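Local coordinates for periplasmic solute binding protein (Liberibacter asiaticus, PDB 5Z2J) that probably captures zinc or manganese ions in the periplasm for uptake, as a metal-binding component of a ZnuA-like transport system, at residues D37-Q42 against W190-D195. The protein carries 1 engineered substitution. Residues are numbered along the deposited sequence; the frame is centred on the assembly and turned at random.
Sequences DAHSYQ and WPINSD. Engineered in segment 37-42: A38 (natural residue Ser).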
ATOM      1  N   ASP A  37      -4.314   3.558  11.060  1.00 41.27           N
ATOM      2  CA  ASP A  37      -3.052   3.937  10.478  1.00 43.53           C
ATOM      3  C   ASP A  37      -2.002   2.903  10.901  1.00 34.34           C
ATOM      4  O   ASP A  37      -1.627   2.830  12.073  1.00 36.21           O
ATOM      5  CB  ASP A  37      -2.686   5.348  11.050  1.00 59.74           C
ATOM      6  CG  ASP A  37      -1.338   5.948  10.502  1.00 62.68           C
ATOM      7  OD1 ASP A  37      -0.312   5.255  10.451  1.00 63.95           O
ATOM      8  OD2 ASP A  37      -1.271   7.175  10.235  1.00 84.13           O
ATOM      9  N   ALA A  38      -1.484   2.167   9.922  1.00 34.04           N
ATOM     10  CA  ALA A  38      -0.369   1.221  10.188  1.00 35.23           C
ATOM     11  C   ALA A  38       0.907   1.819  10.737  1.00 36.11           C
ATOM     12  O   ALA A  38       1.605   1.146  11.441  1.00 42.72           O
ATOM     13  CB  ALA A  38      -0.073   0.306   8.995  1.00 34.50           C
ATOM     14  N   HIS A  39       1.194   3.081  10.453  1.00 40.70           N
ATOM     15  CA  HIS A  39       2.486   3.676  10.845  1.00 42.25           C
ATOM     16  C   HIS A  39       2.404   4.149  12.296  1.00 37.99           C
ATOM     17  O   HIS A  39       3.357   3.920  13.038  1.00 43.18           O
ATOM     18  CB  HIS A  39       3.046   4.761   9.837  1.00 43.24           C
ATOM     19  CG  HIS A  39       4.390   5.301  10.227  1.00 45.13           C
ATOM     20  ND1 HIS A  39       4.542   6.452  10.977  1.00 56.56           N
ATOM     21  CD2 HIS A  39       5.642   4.812  10.048  1.00 52.14           C
ATOM     22  CE1 HIS A  39       5.826   6.660  11.226  1.00 55.82           C
ATOM     23  NE2 HIS A  39       6.516   5.676  10.678  1.00 52.00           N
ATOM     24  N   SER A  40       1.295   4.738  12.720  1.00 37.07           N
ATOM     25  CA  SER A  40       1.165   5.309  14.123  1.00 40.02           C
ATOM     26  C   SER A  40       0.358   4.480  15.182  1.00 41.28           C
ATOM     27  O   SER A  40       0.139   4.938  16.283  1.00 59.22           O
ATOM     28  CB  SER A  40       0.486   6.646  14.049  1.00 43.07           C
ATOM     29  OG  SER A  40      -0.724   6.433  13.314  1.00 48.27           O
ATOM     30  N   TYR A  41       0.029   3.244  14.868  1.00 46.84           N
ATOM     31  CA  TYR A  41      -0.630   2.265  15.781  1.00 36.92           C
ATOM     32  C   TYR A  41      -0.035   2.010  17.148  1.00 35.15           C
ATOM     33  O   TYR A  41       1.165   1.778  17.310  1.00 38.61           O
ATOM     34  CB  TYR A  41      -0.730   0.920  15.027  1.00 32.13           C
ATOM     35  CG  TYR A  41      -1.603  -0.078  15.693  1.00 28.20           C
ATOM     36  CD1 TYR A  41      -2.958   0.069  15.654  1.00 26.70           C
ATOM     37  CD2 TYR A  41      -1.057  -1.226  16.294  1.00 28.69           C
ATOM     38  CE1 TYR A  41      -3.774  -0.823  16.307  1.00 27.92           C
ATOM     39  CE2 TYR A  41      -1.848  -2.160  16.936  1.00 25.58           C
ATOM     40  CZ  TYR A  41      -3.207  -1.968  16.924  1.00 25.90           C
ATOM     41  OH  TYR A  41      -4.046  -2.829  17.539  1.00 23.57           O
ATOM     42  N   GLN A  42      -0.901   1.986  18.149  1.00 32.55           N
ATOM     43  CA  GLN A  42      -0.549   1.503  19.481  1.00 33.89           C
ATOM     44  C   GLN A  42      -0.926   0.013  19.782  1.00 31.40           C
ATOM     45  O   GLN A  42      -2.112  -0.331  19.968  1.00 26.99           O
ATOM     46  CB  GLN A  42      -1.282   2.355  20.539  1.00 40.23           C
ATOM     47  CG  GLN A  42      -1.032   1.938  22.017  1.00 48.35           C
ATOM     48  CD  GLN A  42       0.458   1.950  22.423  1.00 55.62           C
ATOM     49  OE1 GLN A  42       1.030   3.022  22.630  1.00 63.33           O
ATOM     50  NE2 GLN A  42       1.080   0.768  22.540  1.00 49.52           N
ATOM     51  N   TRP A 190       2.221  15.786   1.468  1.00 24.52           N
ATOM     52  CA  TRP A 190       3.069  15.246   2.521  1.00 25.50           C
ATOM     53  C   TRP A 190       3.359  13.761   2.257  1.00 24.59           C
ATOM     54  O   TRP A 190       2.505  13.014   1.741  1.00 23.32           O
ATOM     55  CB  TRP A 190       2.416  15.450   3.921  1.00 24.64           C
ATOM     56  CG  TRP A 190       1.041  14.845   4.038  1.00 22.37           C
ATOM     57  CD1 TRP A 190       0.729  13.525   4.288  1.00 21.16           C
ATOM     58  CD2 TRP A 190      -0.200  15.506   3.821  1.00 21.98           C
ATOM     59  NE1 TRP A 190      -0.644  13.365   4.266  1.00 20.50           N
ATOM     60  CE2 TRP A 190      -1.224  14.557   3.986  1.00 21.17           C
ATOM     61  CE3 TRP A 190      -0.546  16.812   3.539  1.00 23.60           C
ATOM     62  CZ2 TRP A 190      -2.556  14.874   3.856  1.00 22.09           C
ATOM     63  CZ3 TRP A 190      -1.877  17.127   3.448  1.00 24.18           C
ATOM     64  CH2 TRP A 190      -2.857  16.162   3.571  1.00 22.25           C
ATOM     65  N   PRO A 191       4.570  13.288   2.622  1.00 29.07           N
ATOM     66  CA  PRO A 191       4.938  11.885   2.284  1.00 28.81           C
ATOM     67  C   PRO A 191       4.195  10.804   3.030  1.00 27.96           C
ATOM     68  O   PRO A 191       3.858   9.774   2.447  1.00 32.24           O
ATOM     69  CB  PRO A 191       6.447  11.822   2.590  1.00 33.45           C
ATOM     70  CG  PRO A 191       6.717  12.980   3.483  1.00 33.34           C
ATOM     71  CD  PRO A 191       5.728  14.069   3.129  1.00 33.15           C
ATOM     72  N   ILE A 192       3.863  11.071   4.276  0.50 29.77           N
ATOM     73  CA  ILE A 192       3.389  10.070   5.214  0.50 32.38           C
ATOM     74  C   ILE A 192       2.391  10.736   6.169  0.50 32.74           C
ATOM     75  O   ILE A 192       2.698  11.754   6.788  0.50 32.54           O
ATOM     76  CB  ILE A 192       4.596   9.487   5.993  0.50 36.76           C
ATOM     77  CG1 ILE A 192       5.120   8.223   5.292  0.50 35.92           C
ATOM     78  CG2 ILE A 192       4.211   9.187   7.428  0.50 37.97           C
ATOM     79  CD1 ILE A 192       6.589   7.911   5.553  0.50 36.93           C
ATOM     80  N   ASN A 193       1.173  10.185   6.251  1.00 33.85           N
ATOM     81  CA  ASN A 193       0.074  10.813   6.995  1.00 31.46           C
ATOM     82  C   ASN A 193       0.458  10.907   8.462  1.00 40.00           C
ATOM     83  O   ASN A 193       0.152  11.924   9.071  1.00 35.11           O
ATOM     84  CB  ASN A 193      -1.200   9.959   7.016  1.00 32.72           C
ATOM     85  CG  ASN A 193      -1.982   9.999   5.712  1.00 32.23           C
ATOM     86  OD1 ASN A 193      -1.797  10.891   4.903  1.00 26.79           O
ATOM     87  ND2 ASN A 193      -2.867   9.023   5.519  1.00 32.68           N
ATOM     88  N   SER A 194       1.032   9.828   9.039  1.00 37.64           N
ATOM     89  CA  SER A 194       1.238   9.829  10.496  1.00 60.32           C
ATOM     90  C   SER A 194       1.980  11.136  10.944  1.00 57.80           C
ATOM     91  O   SER A 194       1.594  11.736  11.934  1.00 72.40           O
ATOM     92  CB  SER A 194       1.953   8.536  10.983  1.00 57.97           C
ATOM     93  OG  SER A 194       3.056   8.212  10.155  1.00 74.02           O
ATOM     94  N   ASP A 195       2.989  11.477  10.163  1.00 61.75           N
ATOM     95  CA  ASP A 195       3.857  12.582  10.395  1.00 77.84           C
ATOM     96  C   ASP A 195       3.159  13.802  10.873  1.00 86.26           C
ATOM     97  O   ASP A 195       2.147  14.249  10.340  1.00 76.49           O
ATOM     98  CB  ASP A 195       4.683  12.953   9.159  1.00 76.04           C
ATOM     99  CG  ASP A 195       5.854  12.041   8.936  1.00 87.55           C
ATOM    100  OD1 ASP A 195       6.012  11.063   9.695  1.00 90.38           O
ATOM    101  OD2 ASP A 195       6.606  12.267   7.972  1.00 78.81           O
TER
HETATM  102  O   HOH W   1      -2.950   6.786   7.843  1.00 30.00           O
HETATM  103  O   HOH W   2       0.831   7.010   8.227  1.00 40.57           O
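H39 and S194 meet across the cleft between the two lobes of this solute-binding protein, where loop 37-42 faces loop 190-195. The tight part lies here: ND1 of H39 is 2.4 Å from OG of S194, a hydrogen bond in which either atom could be the donor, though one this short is doubtful in detail. OG approaches the imidazole obliquely; with CG of H39 anti to the backbone N (chi1 -177°), ND1 comes within reach of it. CB of S194 lies 3.3 Å from ND1 of H39 and packs 3.9 Å from CB of S40.

Beside this the contact loosens into water. OD2 of D37 comes no nearer to S194 than 3.6 Å, at CB; instead, one water donates to this oxygen and accepts from S194 N, at 2.9 Å each. A second water links the same OD2, weakly, to ND2 of N193. OD1 accepts from two amides of its own loop: H39 N, nearly along its C-O axis, closes an Asx turn, and S40 N (2.8 Å), from above the carboxylate plane, makes the Asx motif.

H39 is a zinc and manganese ligand of this protein, and N193 lies beside E172 and D247, two further ligands. With ND1 close against OG of S194 and NE2 hydrogen-bonded to E66, metal binding through either nitrogen would probably require its present partner to be displaced.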